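Local structure of Avidin/streptavidin (Shewanella denitrificans, 3SZJ) at residues Y50-W55 with F63-L68; T20-S25 with T33-N38. The protein binds biotin in a pocket at one end of an antiparallel beta-barrel, as members of the avidin family do. All blocks are in the same frame, centred on the assembly; numbering follows the deposited sequence. Where two conformers were deposited one is given.

Contact 1: residues Y50-W55 with F63-L68; sequences YPVNGW and FSTKWL. With BTN (biotin), chain C.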
loop_
_atom_site.group_PDB
_atom_site.type_symbol
_atom_site.label_atom_id
_atom_site.label_comp_id
_atom_site.label_asym_id
_atom_site.label_seq_id
_atom_site.Cartn_x
_atom_site.Cartn_y
_atom_site.Cartn_z
ATOM N N TYR A 50 -10.689 -11.261 0.800
ATOM C CA TYR A 50 -9.288 -11.189 0.402
ATOM C C TYR A 50 -8.442 -10.569 1.517
ATOM O O TYR A 50 -8.922 -9.736 2.309
ATOM C CB TYR A 50 -9.172 -10.361 -0.890
ATOM C CG TYR A 50 -9.771 -11.110 -2.066
ATOM C CD1 TYR A 50 -11.126 -10.987 -2.400
ATOM C CD2 TYR A 50 -8.992 -11.981 -2.814
ATOM C CE1 TYR A 50 -11.680 -11.711 -3.483
ATOM C CE2 TYR A 50 -9.539 -12.727 -3.877
ATOM C CZ TYR A 50 -10.880 -12.592 -4.196
ATOM O OH TYR A 50 -11.427 -13.308 -5.241
ATOM N N PRO A 51 -7.173 -10.986 1.605
ATOM C CA PRO A 51 -6.326 -10.563 2.741
ATOM C C PRO A 51 -5.784 -9.149 2.573
ATOM O O PRO A 51 -5.512 -8.739 1.435
ATOM C CB PRO A 51 -5.172 -11.587 2.712
ATOM C CG PRO A 51 -5.025 -11.877 1.219
ATOM C CD PRO A 51 -6.466 -11.916 0.695
ATOM N N VAL A 52 -5.640 -8.435 3.701
ATOM C CA VAL A 52 -5.209 -7.038 3.741
ATOM C C VAL A 52 -4.031 -6.853 4.694
ATOM O O VAL A 52 -4.024 -7.434 5.772
ATOM C CB VAL A 52 -6.364 -6.143 4.233
ATOM C CG1 VAL A 52 -5.959 -4.650 4.272
ATOM C CG2 VAL A 52 -7.561 -6.298 3.312
ATOM N N ASN A 53 -3.058 -6.037 4.295
ATOM C CA ASN A 53 -2.060 -5.522 5.250
ATOM C C ASN A 53 -1.914 -4.005 5.077
ATOM O O ASN A 53 -2.512 -3.413 4.174
ATOM C CB ASN A 53 -0.697 -6.264 5.181
ATOM C CG ASN A 53 -0.047 -6.178 3.837
ATOM O OD1 ASN A 53 -0.217 -5.197 3.116
ATOM N ND2 ASN A 53 0.699 -7.238 3.473
ATOM N N GLY A 54 -1.183 -3.361 5.979
ATOM C CA GLY A 54 -1.032 -1.916 5.864
ATOM C C GLY A 54 -0.445 -1.308 7.114
ATOM O O GLY A 54 0.177 -2.015 7.936
ATOM N N TRP A 55 -0.694 0.002 7.245
ATOM C CA TRP A 55 -0.142 0.834 8.325
ATOM C C TRP A 55 -1.159 1.885 8.754
ATOM O O TRP A 55 -1.876 2.431 7.907
ATOM C CB TRP A 55 1.090 1.617 7.832
ATOM C CG TRP A 55 2.298 0.821 7.510
ATOM C CD1 TRP A 55 2.831 0.594 6.261
ATOM C CD2 TRP A 55 3.171 0.177 8.451
ATOM N NE1 TRP A 55 3.981 -0.179 6.376
ATOM C CE2 TRP A 55 4.211 -0.434 7.708
ATOM C CE3 TRP A 55 3.194 0.088 9.845
ATOM C CZ2 TRP A 55 5.264 -1.146 8.320
ATOM C CZ3 TRP A 55 4.242 -0.630 10.459
ATOM C CH2 TRP A 55 5.246 -1.249 9.694
ATOM N N PHE A 63 -3.661 0.741 3.214
ATOM C CA PHE A 63 -3.945 -0.709 3.213
ATOM C C PHE A 63 -3.930 -1.252 1.784
ATOM O O PHE A 63 -4.177 -0.516 0.821
ATOM C CB PHE A 63 -5.235 -1.056 4.007
ATOM C CG PHE A 63 -6.504 -0.409 3.473
ATOM C CD1 PHE A 63 -6.883 0.870 3.888
ATOM C CD2 PHE A 63 -7.322 -1.086 2.571
ATOM C CE1 PHE A 63 -8.067 1.444 3.407
ATOM C CE2 PHE A 63 -8.510 -0.499 2.087
ATOM C CZ PHE A 63 -8.873 0.757 2.516
ATOM N N SER A 64 -3.550 -2.514 1.675
ATOM C CA SER A 64 -3.384 -3.153 0.382
ATOM C C SER A 64 -3.945 -4.567 0.427
ATOM O O SER A 64 -3.756 -5.275 1.412
ATOM C CB SER A 64 -1.888 -3.217 0.026
ATOM O OG SER A 64 -1.665 -3.687 -1.300
ATOM N N THR A 65 -4.644 -4.933 -0.661
ATOM C CA THR A 65 -5.270 -6.250 -0.791
ATOM C C THR A 65 -4.675 -6.961 -2.005
ATOM O O THR A 65 -4.539 -6.356 -3.083
ATOM C CB THR A 65 -6.775 -6.098 -1.013
ATOM O OG1 THR A 65 -6.999 -5.318 -2.187
ATOM C CG2 THR A 65 -7.421 -5.403 0.173
ATOM N N LYS A 66 -4.294 -8.230 -1.825
ATOM C CA LYS A 66 -3.877 -9.091 -2.938
ATOM C C LYS A 66 -5.067 -9.938 -3.369
ATOM O O LYS A 66 -5.642 -10.669 -2.553
ATOM C CB LYS A 66 -2.706 -9.994 -2.541
ATOM C CG LYS A 66 -2.328 -11.054 -3.587
ATOM C CD LYS A 66 -1.060 -11.815 -3.197
ATOM C CE LYS A 66 -0.826 -12.966 -4.143
ATOM N NZ LYS A 66 0.502 -13.594 -3.869
ATOM N N TRP A 67 -5.406 -9.852 -4.649
ATOM C CA TRP A 67 -6.658 -10.454 -5.132
ATOM C C TRP A 67 -6.466 -11.937 -5.507
ATOM O O TRP A 67 -6.657 -12.356 -6.661
ATOM C CB TRP A 67 -7.235 -9.624 -6.296
ATOM C CG TRP A 67 -7.559 -8.201 -5.886
ATOM C CD1 TRP A 67 -6.854 -7.050 -6.222
ATOM C CD2 TRP A 67 -8.665 -7.766 -5.074
ATOM N NE1 TRP A 67 -7.440 -5.957 -5.640
ATOM C CE2 TRP A 67 -8.562 -6.355 -4.953
ATOM C CE3 TRP A 67 -9.736 -8.421 -4.453
ATOM C CZ2 TRP A 67 -9.481 -5.596 -4.219
ATOM C CZ3 TRP A 67 -10.642 -7.669 -3.722
ATOM C CH2 TRP A 67 -10.510 -6.273 -3.612
ATOM N N LEU A 68 -6.063 -12.722 -4.511
ATOM C CA LEU A 68 -6.027 -14.177 -4.626
ATOM C C LEU A 68 -6.575 -14.821 -3.366
ATOM O O LEU A 68 -6.130 -14.511 -2.256
ATOM C CB LEU A 68 -4.581 -14.648 -4.806
ATOM C CG LEU A 68 -4.350 -16.171 -4.756
ATOM C CD1 LEU A 68 -5.088 -16.829 -5.891
ATOM C CD2 LEU A 68 -2.865 -16.562 -4.768
HETATM C C11 BTN C . -9.784 -6.816 -9.848
HETATM O O11 BTN C . -10.785 -6.530 -10.537
HETATM O O12 BTN C . -8.649 -6.745 -10.354
HETATM C C10 BTN C . -9.931 -7.244 -8.413
HETATM C C9 BTN C . -11.004 -6.419 -7.679
HETATM C C8 BTN C . -10.659 -4.939 -7.590
HETATM C C7 BTN C . -11.718 -4.111 -6.855
HETATM C C2 BTN C . -11.333 -2.623 -6.782
HETATM S S1 BTN C . -10.203 -2.271 -5.588
HETATM C C6 BTN C . -10.531 -0.503 -5.809
HETATM C C5 BTN C . -12.015 -0.343 -5.981
HETATM N N1 BTN C . -12.723 -0.238 -4.728
HETATM C C3 BTN C . -13.503 -1.309 -4.557
HETATM O O3 BTN C . -14.223 -1.573 -3.401
HETATM N N2 BTN C . -13.518 -2.132 -5.609
HETATM C C4 BTN C . -12.508 -1.672 -6.560
#
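Two neighbouring staves of the avidin beta-barrel, joined as an antiparallel hairpin, meet here and carry one wall of the biotin pocket, where the indole of Trp67 touches the ligand with a face and Tyr50 with an edge. That edge points at the face of Tyr50 in a T-shaped pair with planes at 61°, CE3 of Trp67 standing 3.6 Å from CD1 of Tyr50. The Trp67 side chain turns one indole face to the biotin tail, its CG set anti to the carbonyl carbon (chi1 -61°): C9 of biotin rests over the centre of that face, and CG of Trp67 is 3.6 Å from C10 of biotin. An alanine in place of Trp67 would probably leave the aliphatic tail of biotin without its flat support and the face of Tyr50 without its edge partner.

Farther along, Asn53 and Ser64 form a hydrogen-bonded pair, N of Asn53 to O of Ser64 at 3.1 Å and N of Ser64 to O of Asn53 at 2.9 Å. Val52 and Thr65 lie side by side, pointing the same way. CG1 of Val52 reaches CB of Phe63 (3.7 Å). At Gly54 the backbone angles and the nearby CA of Phe63 leave no room for a side chain.

Strand 31-37 pairs with the other edge of 50-55, while strand 73-86 flanks 63-68 and supplies Thr78, whose OG1 bonds NE1 of Trp67 and whose backbone O bonds OG of Ser64. On the sheet face of Asn53 and Ser64, the second subunit packs against the hairpin, the backbone O of its Val56 accepting from NZ of Lys66.

Contact 2: residues T20-S25 with T33-N38; sequences TLYINS and TGSYIN. With BTN (biotin), chain C.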
loop_
_atom_site.group_PDB
_atom_site.type_symbol
_atom_site.label_atom_id
_atom_site.label_comp_id
_atom_site.label_asym_id
_atom_site.label_seq_id
_atom_site.Cartn_x
_atom_site.Cartn_y
_atom_site.Cartn_z
ATOM N N THR A 20 -16.590 -3.896 1.695
ATOM C CA THR A 20 -16.296 -3.817 3.120
ATOM C C THR A 20 -14.829 -4.071 3.423
ATOM O O THR A 20 -14.259 -5.047 2.939
ATOM C CB THR A 20 -17.136 -4.832 3.887
ATOM O OG1 THR A 20 -18.517 -4.584 3.615
ATOM C CG2 THR A 20 -16.901 -4.686 5.390
ATOM N N LEU A 21 -14.237 -3.177 4.223
ATOM C CA LEU A 21 -12.928 -3.386 4.834
ATOM C C LEU A 21 -13.124 -3.808 6.269
ATOM O O LEU A 21 -13.772 -3.092 7.041
ATOM C CB LEU A 21 -12.093 -2.083 4.825
ATOM C CG LEU A 21 -10.821 -2.117 5.697
ATOM C CD1 LEU A 21 -9.748 -3.061 5.089
ATOM C CD2 LEU A 21 -10.262 -0.697 5.840
ATOM N N TYR A 22 -12.538 -4.943 6.627
ATOM C CA TYR A 22 -12.500 -5.377 8.023
ATOM C C TYR A 22 -11.079 -5.191 8.520
ATOM O O TYR A 22 -10.162 -5.874 8.050
ATOM C CB TYR A 22 -12.876 -6.863 8.166
ATOM C CG TYR A 22 -14.300 -7.193 7.810
ATOM C CD1 TYR A 22 -14.609 -7.890 6.647
ATOM C CD2 TYR A 22 -15.334 -6.843 8.672
ATOM C CE1 TYR A 22 -15.934 -8.202 6.339
ATOM C CE2 TYR A 22 -16.638 -7.149 8.381
ATOM C CZ TYR A 22 -16.941 -7.814 7.222
ATOM O OH TYR A 22 -18.266 -8.122 6.957
ATOM N N ILE A 23 -10.878 -4.255 9.453
ATOM C CA ILE A 23 -9.586 -4.148 10.102
ATOM C C ILE A 23 -9.589 -5.096 11.293
ATOM O O ILE A 23 -10.347 -4.890 12.275
ATOM C CB ILE A 23 -9.312 -2.698 10.553
ATOM C CG1 ILE A 23 -9.387 -1.728 9.357
ATOM C CG2 ILE A 23 -7.937 -2.637 11.248
ATOM C CD1 ILE A 23 -9.069 -0.227 9.698
ATOM N N ASN A 24 -8.776 -6.148 11.193
ATOM C CA ASN A 24 -8.730 -7.153 12.259
ATOM C C ASN A 24 -7.740 -6.905 13.375
ATOM O O ASN A 24 -8.024 -7.231 14.528
ATOM C CB ASN A 24 -8.497 -8.581 11.732
ATOM C CG ASN A 24 -9.669 -9.129 10.938
ATOM O OD1 ASN A 24 -10.844 -8.878 11.254
ATOM N ND2 ASN A 24 -9.357 -9.905 9.910
ATOM N N SER A 25 -6.565 -6.392 13.036
ATOM C CA SER A 25 -5.553 -6.146 14.040
ATOM C C SER A 25 -4.792 -4.865 13.702
ATOM O O SER A 25 -4.620 -4.541 12.531
ATOM C CB SER A 25 -4.592 -7.323 14.129
ATOM O OG SER A 25 -3.790 -7.409 12.971
ATOM N N THR A 33 -3.595 -5.672 9.858
ATOM C CA THR A 33 -4.054 -6.791 9.023
ATOM C C THR A 33 -5.568 -6.794 8.996
ATOM O O THR A 33 -6.222 -6.262 9.902
ATOM C CB THR A 33 -3.596 -8.183 9.522
ATOM O OG1 THR A 33 -4.347 -8.566 10.680
ATOM C CG2 THR A 33 -2.097 -8.214 9.825
ATOM N N GLY A 34 -6.139 -7.357 7.933
ATOM C CA GLY A 34 -7.596 -7.446 7.848
ATOM C C GLY A 34 -8.023 -8.254 6.648
ATOM O O GLY A 34 -7.246 -9.068 6.088
ATOM N N SER A 35 -9.276 -8.043 6.274
ATOM C CA SER A 35 -9.807 -8.691 5.085
ATOM C C SER A 35 -10.722 -7.715 4.349
ATOM O O SER A 35 -11.165 -6.712 4.907
ATOM C CB SER A 35 -10.534 -9.974 5.462
ATOM O OG SER A 35 -11.694 -9.667 6.184
ATOM N N TYR A 36 -10.966 -7.979 3.064
ATOM C CA TYR A 36 -11.713 -7.047 2.232
ATOM C C TYR A 36 -12.689 -7.832 1.381
ATOM O O TYR A 36 -12.311 -8.873 0.812
ATOM C CB TYR A 36 -10.735 -6.313 1.308
ATOM C CG TYR A 36 -11.311 -5.077 0.654
ATOM C CD1 TYR A 36 -12.022 -5.162 -0.560
ATOM C CD2 TYR A 36 -11.141 -3.818 1.241
ATOM C CE1 TYR A 36 -12.564 -4.010 -1.156
ATOM C CE2 TYR A 36 -11.664 -2.681 0.661
ATOM C CZ TYR A 36 -12.380 -2.768 -0.523
ATOM O OH TYR A 36 -12.867 -1.612 -1.083
ATOM N N ILE A 37 -13.920 -7.323 1.260
ATOM C CA ILE A 37 -14.900 -7.941 0.346
ATOM C C ILE A 37 -15.307 -6.889 -0.665
ATOM O O ILE A 37 -15.869 -5.849 -0.290
ATOM C CB ILE A 37 -16.156 -8.477 1.091
ATOM C CG1 ILE A 37 -15.774 -9.559 2.107
ATOM C CG2 ILE A 37 -17.197 -9.006 0.086
ATOM C CD1 ILE A 37 -16.967 -10.037 2.954
ATOM N N ASN A 38 -15.006 -7.144 -1.938
ATOM C CA ASN A 38 -15.336 -6.232 -3.018
ATOM C C ASN A 38 -16.757 -6.485 -3.498
ATOM O O ASN A 38 -17.148 -7.639 -3.751
ATOM C CB ASN A 38 -14.333 -6.485 -4.172
ATOM C CG ASN A 38 -14.694 -5.764 -5.439
ATOM O OD1 ASN A 38 -15.059 -4.589 -5.424
ATOM N ND2 ASN A 38 -14.580 -6.476 -6.584
HETATM C C11 BTN C . -9.784 -6.816 -9.848
HETATM O O11 BTN C . -10.785 -6.530 -10.537
HETATM O O12 BTN C . -8.649 -6.745 -10.354
HETATM C C10 BTN C . -9.931 -7.244 -8.413
HETATM C C9 BTN C . -11.004 -6.419 -7.679
HETATM C C8 BTN C . -10.659 -4.939 -7.590
HETATM C C7 BTN C . -11.718 -4.111 -6.855
HETATM C C2 BTN C . -11.333 -2.623 -6.782
HETATM S S1 BTN C . -10.203 -2.271 -5.588
HETATM C C6 BTN C . -10.531 -0.503 -5.809
HETATM C C5 BTN C . -12.015 -0.343 -5.981
HETATM N N1 BTN C . -12.723 -0.238 -4.728
HETATM C C3 BTN C . -13.503 -1.309 -4.557
HETATM O O3 BTN C . -14.223 -1.573 -3.401
HETATM N N2 BTN C . -13.518 -2.132 -5.609
HETATM C C4 BTN C . -12.508 -1.672 -6.560
#
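Strands 20-25 and 33-37 run antiparallel, their axes 4.5 Å apart at the closest point, with paired backbone bonds at Thr20 and Ile37 and again at Tyr22 and Ser35. The regular pairing breaks at a classic beta bulge, where Asn24 and Ser25 both face Thr33. There O of Thr33 accepts twice, from N of Asn24 at 2.9 Å within its carbonyl plane and from N of Ser25 at 3.2 Å, tilted 32° from that plane. At the bulge the hydroxyls of Ser25 and Thr33 meet tip to tip, OG to OG1 at 2.6 Å; both lie between backbone N and carbonyl carbon, which brings them together across the strands. Gly34 passes close to O of Tyr22, and a CB there would clash with that oxygen.

The pair is a hairpin of the avidin barrel, and its Leu21 and Tyr36 face leads to the biotin pocket. On the face of Tyr22, Ser35 and Ile37, CD1 of Ile37 meets the edge of the Tyr22 ring near CE1. On the other face, Leu21 and Tyr36 cross at about a right angle, with CB of Leu21 4.1 Å from CD2 of Tyr36. O of Thr20 stands over one face of the Tyr36 ring, offset toward its rim.

With CG anti to the backbone N (chi1 -165°), Tyr36 extends to the ureido group of biotin. Its OH donates to O3 of biotin at 2.7 Å, the oxygen lying in the plane of the ring at its edge. Asn38, just past the strand, accepts from N2 of biotin at OD1 over 2.9 Å, with 163° at the hydrogen; Ala40 N also donates to this oxygen, which helps fix the amide. Ser19, Asn15 and Asp115 complete the polar shell around the ligand.

The hairpin of contact 2 comes first in the chain, followed by that of contact 1, and the two are joined edge to edge because strands 31-37 and 49-57 are neighbours in the barrel. Their centres lie about 8 Å apart. Probable backbone hydrogen bonds stitch them together, N of Tyr36 to O of Tyr50 at 2.8 Å and N of Val52 to O of Gly34 at 2.9 Å. Inside the barrel, CH2 of Trp67 packs 3.6 Å from CD1 of Tyr36, placing the two aromatic side chains next to each other. Both contacts reach biotin: contact 1 mainly along its tail through Trp67, contact 2 mainly at its ureido group through Tyr36 and Asn38.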